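Local coordinates for protein xylulose kinase (Escherichia coli, PDB 2ITM) that phosphorylates D-xylulose to D-xylulose 5-phosphate at the expense of ATP, working as a homodimer of the FGGY carbohydrate kinase family, at residues 29-34 with 49-54; 80-85 with 130-135; 177-182 with 276-281; 309-314 with 396-401; 370-375 with 470-475. One frame throughout, in Å; residues are numbered along the deposited sequence.

Contact 1. Residues 29-34 with 49-54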
# COMPACT_ATOMS: atom_id res chain seq x y z
N GLU A 29 -30.77 -19.61 12.19
CA GLU A 29 -31.00 -20.11 10.85
C GLU A 29 -30.48 -19.14 9.82
O GLU A 29 -30.65 -17.95 9.95
CB GLU A 29 -32.49 -20.34 10.61
CG GLU A 29 -33.09 -21.48 11.41
CD GLU A 29 -32.74 -22.82 10.83
OE1 GLU A 29 -32.74 -22.93 9.59
OE2 GLU A 29 -32.45 -23.74 11.60
N LYS A 30 -29.83 -19.67 8.79
CA LYS A 30 -29.16 -18.83 7.82
C LYS A 30 -30.12 -18.24 6.82
O LYS A 30 -31.20 -18.76 6.59
CB LYS A 30 -28.02 -19.59 7.15
CG LYS A 30 -26.77 -19.67 8.01
CD LYS A 30 -25.58 -20.24 7.27
CE LYS A 30 -24.64 -20.94 8.23
NZ LYS A 30 -23.22 -20.72 7.93
N LEU A 31 -29.70 -17.13 6.23
CA LEU A 31 -30.43 -16.45 5.18
C LEU A 31 -29.49 -16.14 4.02
O LEU A 31 -28.36 -15.75 4.23
CB LEU A 31 -30.96 -15.13 5.73
CG LEU A 31 -32.45 -14.83 5.86
CD1 LEU A 31 -33.33 -16.02 5.86
CD2 LEU A 31 -32.70 -13.97 7.05
N THR A 32 -29.96 -16.29 2.79
CA THR A 32 -29.22 -15.75 1.65
C THR A 32 -29.62 -14.33 1.28
O THR A 32 -30.69 -13.87 1.64
CB THR A 32 -29.32 -16.66 0.42
OG1 THR A 32 -30.68 -16.78 0.02
CG2 THR A 32 -28.91 -18.07 0.75
N VAL A 33 -28.74 -13.66 0.56
CA VAL A 33 -29.04 -12.37 -0.03
C VAL A 33 -28.88 -12.46 -1.53
O VAL A 33 -28.08 -13.24 -2.03
CB VAL A 33 -28.08 -11.30 0.48
CG1 VAL A 33 -28.43 -9.94 -0.10
CG2 VAL A 33 -28.08 -11.26 1.98
N SER A 34 -29.67 -11.67 -2.24
CA SER A 34 -29.71 -11.76 -3.68
C SER A 34 -29.34 -10.41 -4.29
O SER A 34 -29.89 -9.38 -3.92
CB SER A 34 -31.07 -12.23 -4.15
OG SER A 34 -31.39 -11.69 -5.40
N TRP A 49 -39.78 -15.68 6.70
CA TRP A 49 -40.74 -16.43 7.46
C TRP A 49 -40.28 -17.87 7.62
O TRP A 49 -40.25 -18.38 8.73
CB TRP A 49 -42.12 -16.39 6.84
CG TRP A 49 -43.02 -17.40 7.45
CD1 TRP A 49 -43.40 -18.59 6.90
CD2 TRP A 49 -43.64 -17.35 8.73
NE1 TRP A 49 -44.22 -19.26 7.76
CE2 TRP A 49 -44.38 -18.52 8.89
CE3 TRP A 49 -43.63 -16.42 9.77
CZ2 TRP A 49 -45.11 -18.78 10.03
CZ3 TRP A 49 -44.35 -16.67 10.86
CH2 TRP A 49 -45.08 -17.84 10.99
N GLN A 50 -39.93 -18.50 6.52
CA GLN A 50 -39.51 -19.89 6.56
C GLN A 50 -38.33 -20.06 7.51
O GLN A 50 -38.27 -21.03 8.25
CB GLN A 50 -39.18 -20.42 5.17
CG GLN A 50 -40.36 -20.42 4.19
CD GLN A 50 -41.55 -21.21 4.69
OE1 GLN A 50 -42.68 -20.94 4.32
NE2 GLN A 50 -41.29 -22.20 5.52
N ALA A 51 -37.41 -19.12 7.49
CA ALA A 51 -36.29 -19.16 8.40
C ALA A 51 -36.72 -19.04 9.85
O ALA A 51 -36.21 -19.76 10.70
CB ALA A 51 -35.28 -18.11 8.07
N THR A 52 -37.64 -18.13 10.14
CA THR A 52 -38.11 -17.91 11.49
C THR A 52 -38.89 -19.12 12.00
O THR A 52 -38.74 -19.51 13.14
CB THR A 52 -38.98 -16.66 11.58
OG1 THR A 52 -38.25 -15.51 11.17
CG2 THR A 52 -39.33 -16.37 13.02
N ASP A 53 -39.73 -19.68 11.14
CA ASP A 53 -40.47 -20.89 11.47
C ASP A 53 -39.56 -22.05 11.86
O ASP A 53 -39.67 -22.60 12.93
CB ASP A 53 -41.36 -21.29 10.29
CG ASP A 53 -42.39 -22.34 10.66
OD1 ASP A 53 -42.56 -23.28 9.87
OD2 ASP A 53 -43.08 -22.31 11.70
N ARG A 54 -38.67 -22.41 10.96
CA ARG A 54 -37.60 -23.35 11.23
C ARG A 54 -36.94 -23.16 12.58
O ARG A 54 -36.85 -24.08 13.38
CB ARG A 54 -36.55 -23.22 10.14
CG ARG A 54 -35.61 -24.38 10.01
CD ARG A 54 -34.95 -24.47 8.65
NE ARG A 54 -33.64 -25.12 8.69
CZ ARG A 54 -32.90 -25.38 7.63
NH1 ARG A 54 -33.34 -25.05 6.42
NH2 ARG A 54 -31.72 -25.97 7.75
O HOH W 1 -33.09 -26.30 11.32
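Glu29, near the end of strand 23-30, comes closest to helix 45-62 at Ala51, with 5.9 Å between Glu29 CA and Ala51 CA, and beyond it the chain runs on as loop and leaves the helix. Glu29 folds back over the helix surface: its CG, turned to the side of the backbone N (chi1 -69°), lies 3.6 Å from the Ala51 carbonyl O, and a bend at chi2 (-77°) then swings the carboxylate to Arg54. The Arg54 chain, extended from CG to NE, crosses the glutamate at about a right angle. Glu29 OE1 and Arg54 NE form a salt bridge, but OE1 is crowded in the model, and its exact place, over a face of the guanidinium, is doubtful. A water in the guanidinium plane also bridges the two groups, donating to Glu29 OE2 at 2.7 Å and accepting from Arg54 NE at 2.9 Å. The apolar part of the contact is small and buried: Leu31 CD1 rests against Ala51 CB at 3.6 Å, and Leu31 also touches Gln47 and Trp48 one turn earlier. Strand 23-30 is an edge strand of the six-stranded sheet in the actin-like N-terminal domain; helix 45-62 packs beside it, its Ala51 and Thr52 touching Val12 of the adjoining strand 11-17, while Trp49 and Thr52 pack against helix 152-161.

Contact 2. Residues 80-85 with 130-135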
# COMPACT_ATOMS: atom_id res chain seq x y z
N ALA A 80 -37.37 -2.16 2.68
CA ALA A 80 -38.67 -1.84 2.11
C ALA A 80 -39.45 -3.08 1.64
O ALA A 80 -39.13 -3.68 0.62
CB ALA A 80 -38.54 -0.84 1.01
N THR A 81 -40.47 -3.44 2.39
CA THR A 81 -41.39 -4.49 2.00
C THR A 81 -42.70 -3.93 1.46
O THR A 81 -43.46 -3.30 2.17
CB THR A 81 -41.67 -5.44 3.18
OG1 THR A 81 -40.45 -5.83 3.80
CG2 THR A 81 -42.29 -6.72 2.70
N LEU A 82 -42.95 -4.17 0.18
CA LEU A 82 -44.11 -3.64 -0.51
C LEU A 82 -45.24 -4.66 -0.67
O LEU A 82 -45.08 -5.68 -1.34
CB LEU A 82 -43.74 -3.13 -1.90
CG LEU A 82 -42.72 -2.02 -2.11
CD1 LEU A 82 -43.26 -1.03 -3.08
CD2 LEU A 82 -42.28 -1.35 -0.84
N LEU A 83 -46.38 -4.36 -0.07
CA LEU A 83 -47.53 -5.23 -0.12
C LEU A 83 -48.67 -4.59 -0.89
O LEU A 83 -48.91 -3.40 -0.78
CB LEU A 83 -47.98 -5.56 1.30
CG LEU A 83 -46.95 -6.19 2.22
CD1 LEU A 83 -47.57 -6.50 3.54
CD2 LEU A 83 -46.33 -7.41 1.63
N ASP A 84 -49.39 -5.40 -1.66
CA ASP A 84 -50.68 -5.00 -2.16
C ASP A 84 -51.83 -5.11 -1.19
O ASP A 84 -51.65 -5.44 -0.05
CB ASP A 84 -51.02 -5.70 -3.49
CG ASP A 84 -51.39 -7.17 -3.32
OD1 ASP A 84 -51.63 -7.61 -2.18
OD2 ASP A 84 -51.47 -7.95 -4.27
N ALA A 85 -53.02 -4.84 -1.68
CA ALA A 85 -54.22 -4.79 -0.86
C ALA A 85 -54.62 -6.15 -0.37
O ALA A 85 -55.38 -6.26 0.57
CB ALA A 85 -55.35 -4.17 -1.63
N PRO A 130 -36.44 6.95 -0.06
CA PRO A 130 -35.92 7.03 -1.41
C PRO A 130 -36.12 5.76 -2.21
O PRO A 130 -36.25 5.82 -3.42
CB PRO A 130 -34.43 7.31 -1.22
CG PRO A 130 -34.14 6.90 0.13
CD PRO A 130 -35.37 7.07 0.93
N LYS A 131 -36.12 4.62 -1.56
CA LYS A 131 -36.38 3.34 -2.19
C LYS A 131 -37.72 3.36 -2.90
O LYS A 131 -37.87 2.83 -3.98
CB LYS A 131 -36.34 2.21 -1.20
CG LYS A 131 -34.96 1.79 -0.77
CD LYS A 131 -34.99 0.76 0.34
CE LYS A 131 -33.69 0.73 1.09
NZ LYS A 131 -33.76 -0.12 2.29
N LEU A 132 -38.69 3.99 -2.27
CA LEU A 132 -40.02 4.06 -2.84
C LEU A 132 -40.20 5.01 -4.00
O LEU A 132 -40.95 4.73 -4.92
CB LEU A 132 -41.07 4.26 -1.76
CG LEU A 132 -41.50 2.85 -1.34
CD1 LEU A 132 -41.00 2.51 0.01
CD2 LEU A 132 -42.95 2.55 -1.55
N LEU A 133 -39.50 6.14 -3.95
CA LEU A 133 -39.36 6.99 -5.11
C LEU A 133 -38.76 6.26 -6.30
O LEU A 133 -39.22 6.40 -7.41
CB LEU A 133 -38.54 8.23 -4.78
CG LEU A 133 -39.28 9.56 -4.74
CD1 LEU A 133 -40.03 9.71 -3.46
CD2 LEU A 133 -38.32 10.71 -4.93
N TRP A 134 -37.72 5.47 -6.06
CA TRP A 134 -37.11 4.67 -7.11
C TRP A 134 -38.10 3.70 -7.75
O TRP A 134 -38.21 3.64 -8.97
CB TRP A 134 -35.90 3.90 -6.60
CG TRP A 134 -35.13 3.16 -7.65
CD1 TRP A 134 -34.02 3.58 -8.27
CD2 TRP A 134 -35.43 1.88 -8.19
NE1 TRP A 134 -33.59 2.65 -9.18
CE2 TRP A 134 -34.44 1.58 -9.14
CE3 TRP A 134 -36.43 0.93 -7.97
CZ2 TRP A 134 -34.43 0.40 -9.86
CZ3 TRP A 134 -36.41 -0.23 -8.68
CH2 TRP A 134 -35.42 -0.49 -9.62
N VAL A 135 -38.85 2.98 -6.94
CA VAL A 135 -39.88 2.11 -7.46
C VAL A 135 -40.93 2.87 -8.26
O VAL A 135 -41.29 2.48 -9.36
CB VAL A 135 -40.54 1.27 -6.35
CG1 VAL A 135 -41.81 0.60 -6.87
CG2 VAL A 135 -39.57 0.24 -5.81
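Ala80 and Leu82, which alternate along the chain with the outward-turned Thr81, meet Lys131, Leu132 and Val135 on one side of helix 128-138, and all five residues are buried. The apolar contacts carry the join. Leu82 and Leu132 reach toward each other tip to tip, Leu82 CD1 lying 3.9 Å from Leu132 CD2, while the second methyl of Leu82, CD2, is 4.0 Å from that same Leu132 CD2. Chi1 of Leu82 (-60°) sets CG beside its own backbone N, and from there both methyls come up to the one leucine methyl. One turn on, Val135 CG1 touches Leu82 CD1 more loosely, at 4.4 Å. Ala80 CB sits 4.3 Å from Leu132 CD1. In the N-terminal domain of this FGGY kinase, strand 81-83 pairs with strand 148-150 in a small two-stranded antiparallel sheet; the helix covers one face, where Val149 also touches Leu82 and Leu132, and Thr81 turns to helix 45-62. The remaining contact is alongside a charged chain: Lys131 runs out extended beyond CG, its CD passing Ala80 CB at 4.0 Å. Its ammonium group is held by backbone carbonyls, with NZ bonded to the O atoms of His78, Ile94 and Gly126 and a weak fourth bond to Leu95 O. The side chain of His78, a substrate-binding residue, lies about 4 Å from that of Lys131 (nearest atoms).

Contact 3. Residues 177-182 with 276-281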
# COMPACT_ATOMS: atom_id res chain seq x y z
N LEU A 177 -40.92 9.30 9.21
CA LEU A 177 -41.25 9.66 10.58
C LEU A 177 -40.76 11.04 11.01
O LEU A 177 -39.62 11.42 10.78
CB LEU A 177 -40.78 8.61 11.57
CG LEU A 177 -41.38 8.77 12.98
CD1 LEU A 177 -42.77 8.17 13.05
CD2 LEU A 177 -40.48 8.19 14.03
N ASP A 178 -41.64 11.78 11.66
CA ASP A 178 -41.23 12.95 12.41
C ASP A 178 -40.67 12.55 13.76
O ASP A 178 -41.41 12.23 14.67
CB ASP A 178 -42.41 13.90 12.59
CG ASP A 178 -41.99 15.22 13.17
OD1 ASP A 178 -41.32 15.24 14.21
OD2 ASP A 178 -42.30 16.30 12.65
N VAL A 179 -39.35 12.58 13.88
CA VAL A 179 -38.67 11.92 14.97
C VAL A 179 -38.90 12.63 16.30
O VAL A 179 -38.99 12.00 17.34
CB VAL A 179 -37.18 11.77 14.70
CG1 VAL A 179 -36.47 11.26 15.92
CG2 VAL A 179 -36.96 10.85 13.53
N ALA A 180 -39.00 13.96 16.26
CA ALA A 180 -39.41 14.76 17.41
C ALA A 180 -40.77 14.38 17.93
O ALA A 180 -40.98 14.30 19.11
CB ALA A 180 -39.38 16.23 17.06
N LYS A 181 -41.71 14.14 17.03
CA LYS A 181 -43.13 14.00 17.39
C LYS A 181 -43.56 12.56 17.56
O LYS A 181 -44.67 12.28 17.96
CB LYS A 181 -44.02 14.72 16.39
CG LYS A 181 -43.78 16.22 16.30
CD LYS A 181 -45.01 16.95 15.80
CE LYS A 181 -44.68 18.35 15.32
NZ LYS A 181 -45.59 18.79 14.26
N ARG A 182 -42.66 11.63 17.25
CA ARG A 182 -42.95 10.21 17.34
C ARG A 182 -44.20 9.84 16.56
O ARG A 182 -45.02 9.05 17.00
CB ARG A 182 -43.04 9.77 18.78
CG ARG A 182 -41.87 10.24 19.65
CD ARG A 182 -41.89 9.80 21.09
NE ARG A 182 -41.38 8.45 21.27
CZ ARG A 182 -40.10 8.13 21.32
NH1 ARG A 182 -39.15 9.06 21.18
NH2 ARG A 182 -39.75 6.87 21.48
N SER A 276 -29.83 10.29 13.90
CA SER A 276 -30.69 10.54 15.03
C SER A 276 -32.04 9.88 14.82
O SER A 276 -32.74 10.15 13.86
CB SER A 276 -30.84 12.04 15.26
OG SER A 276 -31.69 12.32 16.34
N PHE A 277 -32.38 8.99 15.73
CA PHE A 277 -33.63 8.25 15.69
C PHE A 277 -34.34 8.23 17.02
O PHE A 277 -33.76 8.55 18.05
CB PHE A 277 -33.39 6.82 15.23
CG PHE A 277 -32.74 6.69 13.90
CD1 PHE A 277 -31.58 5.98 13.75
CD2 PHE A 277 -33.31 7.27 12.79
CE1 PHE A 277 -31.00 5.85 12.54
CE2 PHE A 277 -32.73 7.13 11.57
CZ PHE A 277 -31.58 6.42 11.44
N CYS A 278 -35.59 7.80 17.01
CA CYS A 278 -36.26 7.40 18.22
C CYS A 278 -35.61 6.14 18.80
O CYS A 278 -35.11 5.31 18.06
CB CYS A 278 -37.76 7.19 17.99
SG CYS A 278 -38.68 8.62 17.41
N HIS A 279 -35.60 6.03 20.11
CA HIS A 279 -35.23 4.80 20.79
C HIS A 279 -36.43 3.87 20.94
O HIS A 279 -37.56 4.31 20.84
CB HIS A 279 -34.62 5.12 22.16
CG HIS A 279 -33.77 4.04 22.74
ND1 HIS A 279 -33.59 2.82 22.13
CD2 HIS A 279 -33.04 4.00 23.87
CE1 HIS A 279 -32.79 2.07 22.87
NE2 HIS A 279 -32.44 2.76 23.93
N ALA A 280 -36.18 2.60 21.18
CA ALA A 280 -37.23 1.60 21.29
C ALA A 280 -37.95 1.64 22.64
O ALA A 280 -38.65 0.71 23.01
CB ALA A 280 -36.69 0.22 21.01
N LEU A 281 -37.71 2.72 23.38
CA LEU A 281 -38.46 2.95 24.60
C LEU A 281 -39.17 4.28 24.58
O LEU A 281 -38.81 5.17 23.83
CB LEU A 281 -37.54 2.85 25.82
CG LEU A 281 -36.89 1.50 26.10
CD1 LEU A 281 -35.65 1.66 26.92
CD2 LEU A 281 -37.86 0.52 26.73
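Cys278 ends strand 275-278, an edge strand of the C-terminal domain's mixed sheet, and plugs into segment 177-182 of the N-terminal domain, a buried join between the two actin-like domains of the FGGY fold. Its CB lies 4.0 Å from both Arg182 NH1 and Arg182 NH2. From there SG turns to the side of the backbone N (chi1 -60°) and enters a nest of four groups: the Val179 carbonyl O at 3.4 Å, Val179 CG1 at 3.8 Å, Leu177 CD2 at 3.9 Å, and one face of the Arg182 guanidinium, off its centre. Arg182, bent at chi3 (82°), reaches past the sulfur with NH2, which makes a weak, bent hydrogen bond to His279 O (3.4 Å) near the guanidinium plane. Its stronger partners are Glu204, in a salt bridge, and the Arg284 carbonyl. A leucine in place of Arg182 would probably leave the Glu204 carboxylate without its counter-charge and His279 O without this donor. The side chain of Phe277, turned the other way, lies about 4 Å from the bound xylulose (nearest atoms). Beside the sulfur, Val179 CG1 stands 3.7 Å from Cys278 N.

Contact 4. Residues 309-314 with 396-401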
# COMPACT_ATOMS: atom_id res chain seq x y z
N ASN A 309 -2.71 -14.92 16.45
CA ASN A 309 -3.91 -14.73 17.24
C ASN A 309 -3.91 -13.34 17.83
O ASN A 309 -2.90 -12.64 17.79
CB ASN A 309 -3.96 -15.77 18.35
CG ASN A 309 -2.69 -15.79 19.17
OD1 ASN A 309 -1.69 -16.35 18.76
ND2 ASN A 309 -2.74 -15.15 20.32
N VAL A 310 -5.04 -12.93 18.36
CA VAL A 310 -5.25 -11.52 18.62
C VAL A 310 -4.36 -11.07 19.76
O VAL A 310 -4.29 -9.89 20.07
CB VAL A 310 -6.70 -11.19 18.89
CG1 VAL A 310 -6.78 -10.10 19.90
CG2 VAL A 310 -7.36 -10.75 17.63
N PRO A 311 -3.67 -12.01 20.37
CA PRO A 311 -2.82 -11.70 21.49
C PRO A 311 -1.35 -11.91 21.20
O PRO A 311 -0.53 -11.24 21.81
CB PRO A 311 -3.31 -12.69 22.54
CG PRO A 311 -4.68 -12.92 22.18
CD PRO A 311 -4.64 -13.06 20.70
N ALA A 312 -1.01 -12.81 20.28
CA ALA A 312 0.25 -12.68 19.58
C ALA A 312 0.41 -11.23 19.20
O ALA A 312 1.36 -10.57 19.56
CB ALA A 312 0.28 -13.56 18.38
N LEU A 313 -0.56 -10.74 18.45
CA LEU A 313 -0.49 -9.40 17.93
C LEU A 313 -0.24 -8.42 19.07
O LEU A 313 0.78 -7.76 19.11
CB LEU A 313 -1.78 -9.06 17.21
CG LEU A 313 -1.99 -7.58 16.99
CD1 LEU A 313 -1.18 -7.14 15.81
CD2 LEU A 313 -3.44 -7.30 16.77
N ILE A 314 -1.18 -8.34 19.99
CA ILE A 314 -1.16 -7.27 20.99
C ILE A 314 0.18 -7.31 21.69
O ILE A 314 0.61 -6.33 22.28
CB ILE A 314 -2.33 -7.44 21.96
CG1 ILE A 314 -3.28 -6.25 21.89
CG2 ILE A 314 -1.84 -7.58 23.36
CD1 ILE A 314 -4.31 -6.37 20.81
N GLY A 396 -13.71 -7.31 19.44
CA GLY A 396 -12.64 -6.32 19.39
C GLY A 396 -12.22 -5.79 20.74
O GLY A 396 -11.12 -5.32 20.91
N ALA A 397 -13.13 -5.89 21.71
CA ALA A 397 -12.95 -5.28 23.01
C ALA A 397 -12.19 -6.15 23.98
O ALA A 397 -12.06 -5.81 25.14
CB ALA A 397 -14.27 -4.93 23.59
N ARG A 398 -11.68 -7.27 23.50
CA ARG A 398 -11.24 -8.32 24.40
C ARG A 398 -9.87 -8.03 25.03
O ARG A 398 -9.66 -8.33 26.20
CB ARG A 398 -11.30 -9.68 23.72
CG ARG A 398 -10.20 -9.92 22.69
CD ARG A 398 -10.63 -10.77 21.49
NE ARG A 398 -9.85 -12.00 21.36
CZ ARG A 398 -9.65 -12.65 20.23
NH1 ARG A 398 -10.16 -12.21 19.09
NH2 ARG A 398 -8.93 -13.77 20.23
N SER A 399 -8.97 -7.41 24.27
CA SER A 399 -7.64 -7.08 24.77
C SER A 399 -7.61 -5.98 25.82
O SER A 399 -8.08 -4.87 25.60
CB SER A 399 -6.70 -6.76 23.62
OG SER A 399 -5.40 -6.48 24.09
N GLU A 400 -7.05 -6.30 26.98
CA GLU A 400 -6.84 -5.33 28.05
C GLU A 400 -5.91 -4.20 27.63
O GLU A 400 -6.16 -3.04 27.88
CB GLU A 400 -6.27 -6.04 29.27
CG GLU A 400 -5.90 -5.14 30.43
CD GLU A 400 -5.14 -5.89 31.51
OE1 GLU A 400 -4.31 -6.75 31.15
OE2 GLU A 400 -5.38 -5.63 32.69
N TYR A 401 -4.82 -4.57 26.97
CA TYR A 401 -3.89 -3.58 26.46
C TYR A 401 -4.59 -2.56 25.58
O TYR A 401 -4.38 -1.37 25.73
CB TYR A 401 -2.76 -4.25 25.70
CG TYR A 401 -1.77 -3.26 25.17
CD1 TYR A 401 -1.22 -2.30 26.00
CD2 TYR A 401 -1.40 -3.26 23.84
CE1 TYR A 401 -0.33 -1.39 25.53
CE2 TYR A 401 -0.50 -2.35 23.35
CZ TYR A 401 0.03 -1.41 24.20
OH TYR A 401 0.93 -0.49 23.74
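Ile314, Arg398 and Val310 bury the most surface where the first turns of helix 310-316 meet the lead-in to helix 400-410, a join between two helix starts in the actin-like C-terminal domain of the kinase. Ile314 points into the other segment and meets it with nearly its whole side chain. CG1 stands 3.1 Å from Ser399 OG, Ile314 CD1 lies 3.7 Å from Ser399 CB, and Ile314 CG1 also touches Tyr401 CD2 at 4.0 Å. Ser399 is the N-cap of helix 400-410; its OG, anti to the backbone N, accepts a weak hydrogen bond from Trp402 N, while OG itself and CB both rest against the isoleucine. Cut back to an alanine, position Ile314 is likely to leave a gap beside Ser399 and Tyr401 CD2 without its apolar neighbour here. Ile314 also touches Leu366 of helix 358-381, which runs beneath both helix starts and meets Leu313 and Tyr401 as well. Arg398 takes a bent course, turning at chi2 and chi3, to lay its guanidinium flat on Val310. The valine comes from the opposite direction, with CB over the centre of the guanidinium face, 3.6 Å from Arg398 CZ. The charge has a long, weak ion pair with Asp299. At the rim of the group, Val310 CG2 touches Arg398 NH1 at 3.5 Å.

Contact 5. Residues 370-375 with 470-475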
# COMPACT_ATOMS: atom_id res chain seq x y z
N GLY A 370 -7.50 2.99 16.82
CA GLY A 370 -7.75 3.82 17.98
C GLY A 370 -8.07 5.26 17.65
O GLY A 370 -9.05 5.80 18.12
N TYR A 371 -7.22 5.88 16.83
CA TYR A 371 -7.38 7.27 16.46
C TYR A 371 -8.71 7.52 15.75
O TYR A 371 -9.41 8.48 16.04
CB TYR A 371 -6.23 7.75 15.60
CG TYR A 371 -4.86 7.74 16.25
CD1 TYR A 371 -4.69 7.97 17.60
CD2 TYR A 371 -3.74 7.48 15.49
CE1 TYR A 371 -3.45 7.94 18.17
CE2 TYR A 371 -2.50 7.46 16.05
CZ TYR A 371 -2.35 7.69 17.39
OH TYR A 371 -1.10 7.66 17.92
N ALA A 372 -9.03 6.64 14.81
CA ALA A 372 -10.29 6.65 14.09
C ALA A 372 -11.51 6.57 15.02
O ALA A 372 -12.41 7.39 14.93
CB ALA A 372 -10.32 5.54 13.08
N LEU A 373 -11.50 5.59 15.91
CA LEU A 373 -12.59 5.37 16.83
C LEU A 373 -12.84 6.57 17.75
O LEU A 373 -13.97 6.92 18.01
CB LEU A 373 -12.37 4.10 17.65
CG LEU A 373 -12.39 2.77 16.90
CD1 LEU A 373 -12.03 1.62 17.79
CD2 LEU A 373 -13.71 2.53 16.19
N ALA A 374 -11.77 7.18 18.23
CA ALA A 374 -11.86 8.33 19.11
C ALA A 374 -12.47 9.55 18.41
O ALA A 374 -13.30 10.24 18.97
CB ALA A 374 -10.51 8.67 19.67
N ASP A 375 -12.03 9.80 17.18
CA ASP A 375 -12.58 10.87 16.37
C ASP A 375 -14.05 10.60 16.12
O ASP A 375 -14.87 11.51 16.13
CB ASP A 375 -11.85 10.97 15.04
CG ASP A 375 -10.57 11.77 15.12
OD1 ASP A 375 -10.42 12.59 16.05
OD2 ASP A 375 -9.66 11.64 14.30
N GLU A 470 -3.89 14.73 16.22
CA GLU A 470 -3.81 15.88 15.34
C GLU A 470 -3.14 15.52 14.03
O GLU A 470 -3.59 15.88 12.98
CB GLU A 470 -3.02 16.97 16.03
CG GLU A 470 -3.13 18.35 15.45
CD GLU A 470 -2.32 19.35 16.25
OE1 GLU A 470 -2.39 19.31 17.49
OE2 GLU A 470 -1.60 20.15 15.64
N THR A 471 -2.05 14.79 14.13
CA THR A 471 -1.31 14.39 12.96
C THR A 471 -2.10 13.40 12.10
O THR A 471 -2.22 13.57 10.90
CB THR A 471 0.07 13.84 13.35
OG1 THR A 471 0.92 14.91 13.73
CG2 THR A 471 0.76 13.27 12.15
N PHE A 472 -2.64 12.38 12.75
CA PHE A 472 -3.60 11.47 12.14
C PHE A 472 -4.72 12.15 11.36
O PHE A 472 -4.94 11.83 10.23
CB PHE A 472 -4.16 10.50 13.18
CG PHE A 472 -5.28 9.64 12.68
CD1 PHE A 472 -5.04 8.44 12.07
CD2 PHE A 472 -6.59 10.04 12.82
CE1 PHE A 472 -6.07 7.67 11.61
CE2 PHE A 472 -7.61 9.27 12.37
CZ PHE A 472 -7.35 8.08 11.77
N ARG A 473 -5.43 13.07 12.00
CA ARG A 473 -6.50 13.79 11.39
C ARG A 473 -6.07 14.56 10.15
O ARG A 473 -6.78 14.60 9.18
CB ARG A 473 -7.16 14.75 12.37
CG ARG A 473 -8.12 14.09 13.30
CD ARG A 473 -8.90 15.01 14.18
NE ARG A 473 -8.06 15.89 14.97
CZ ARG A 473 -7.77 15.71 16.23
NH1 ARG A 473 -8.25 14.67 16.89
NH2 ARG A 473 -7.01 16.58 16.85
N ARG A 474 -4.90 15.18 10.23
CA ARG A 474 -4.30 15.89 9.11
C ARG A 474 -4.06 14.95 7.93
O ARG A 474 -4.50 15.21 6.83
CB ARG A 474 -2.96 16.50 9.54
CG ARG A 474 -2.50 17.70 8.75
CD ARG A 474 -1.00 17.77 8.48
NE ARG A 474 -0.18 17.43 9.65
CZ ARG A 474 -0.35 17.95 10.85
NH1 ARG A 474 -1.30 18.84 11.07
NH2 ARG A 474 0.44 17.58 11.83
N LEU A 475 -3.37 13.86 8.19
CA LEU A 475 -3.09 12.87 7.17
C LEU A 475 -4.36 12.23 6.61
O LEU A 475 -4.49 12.09 5.41
CB LEU A 475 -2.15 11.80 7.71
CG LEU A 475 -0.68 12.10 7.97
CD1 LEU A 475 0.05 10.88 8.44
CD2 LEU A 475 0.00 12.67 6.75
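Phe472 stands with its CG anti to the backbone N (chi1 172°), which carries its ring out from helix 459-479 to Tyr371; there Tyr371 CG lies beside its own backbone N (chi1 -63°), its ring leaning to one side of the Phe472 ring while CB sits over the face. Tyr371 CB lies 3.6 Å from the centroid of the Phe472 ring, a CH-pi contact. The two rings lean obliquely on one another, their centroids 5.5 Å apart. Ala372 CB meets the far end of the phenylalanine at CZ, 4.1 Å away. At the ring edge Asp375 OD2 stands 3.7 Å from Phe472 CE2, near the ring plane, where the partly positive C-H rim is likely to suit an anion. The carboxylate is fixed chiefly by Arg473: NH1 donates in the guanidinium plane to the syn lone pair of Asp375 OD1 at 3.1 Å, a nearly straight salt-bridge bond. Arg473 bends at chi3 to bring its end back there, and its CG passes 3.1 Å from Asp375 OD2. Arg469, a turn earlier, adds a long, weak ion pair to OD1. The segments 370-375 and 470-475, of helices 358-381 and 459-479, cross at -87°, their axes 10.3 Å apart at closest; Leu330 and Pro331 of strand 328-333 touch Phe472, and Ile409 of helix 400-410 packs against Tyr371 and Ala374.

Contacts 1, 2 and 3 follow one another along the chain, and contacts 4 and 5 come last with their segments alternating. Contacts 1 and 2 belong to the N-terminal domain, with centres about 21 Å apart, and helix 45-62 reaches both. Contact 3 joins that domain to the C-terminal one and lies nearest the bound xylulose, about 22 Å from contact 2 by centres. Contacts 4 and 5 sit in the C-terminal half, with centres about 21 Å apart; helix 358-381 carries part of contact 5 and backs contact 4, and helix 400-410 touches both. Contacts 1 and 5, centres about 40 Å apart, belong to different ends of the molecule, while contact 3 ties the domains together near the sugar.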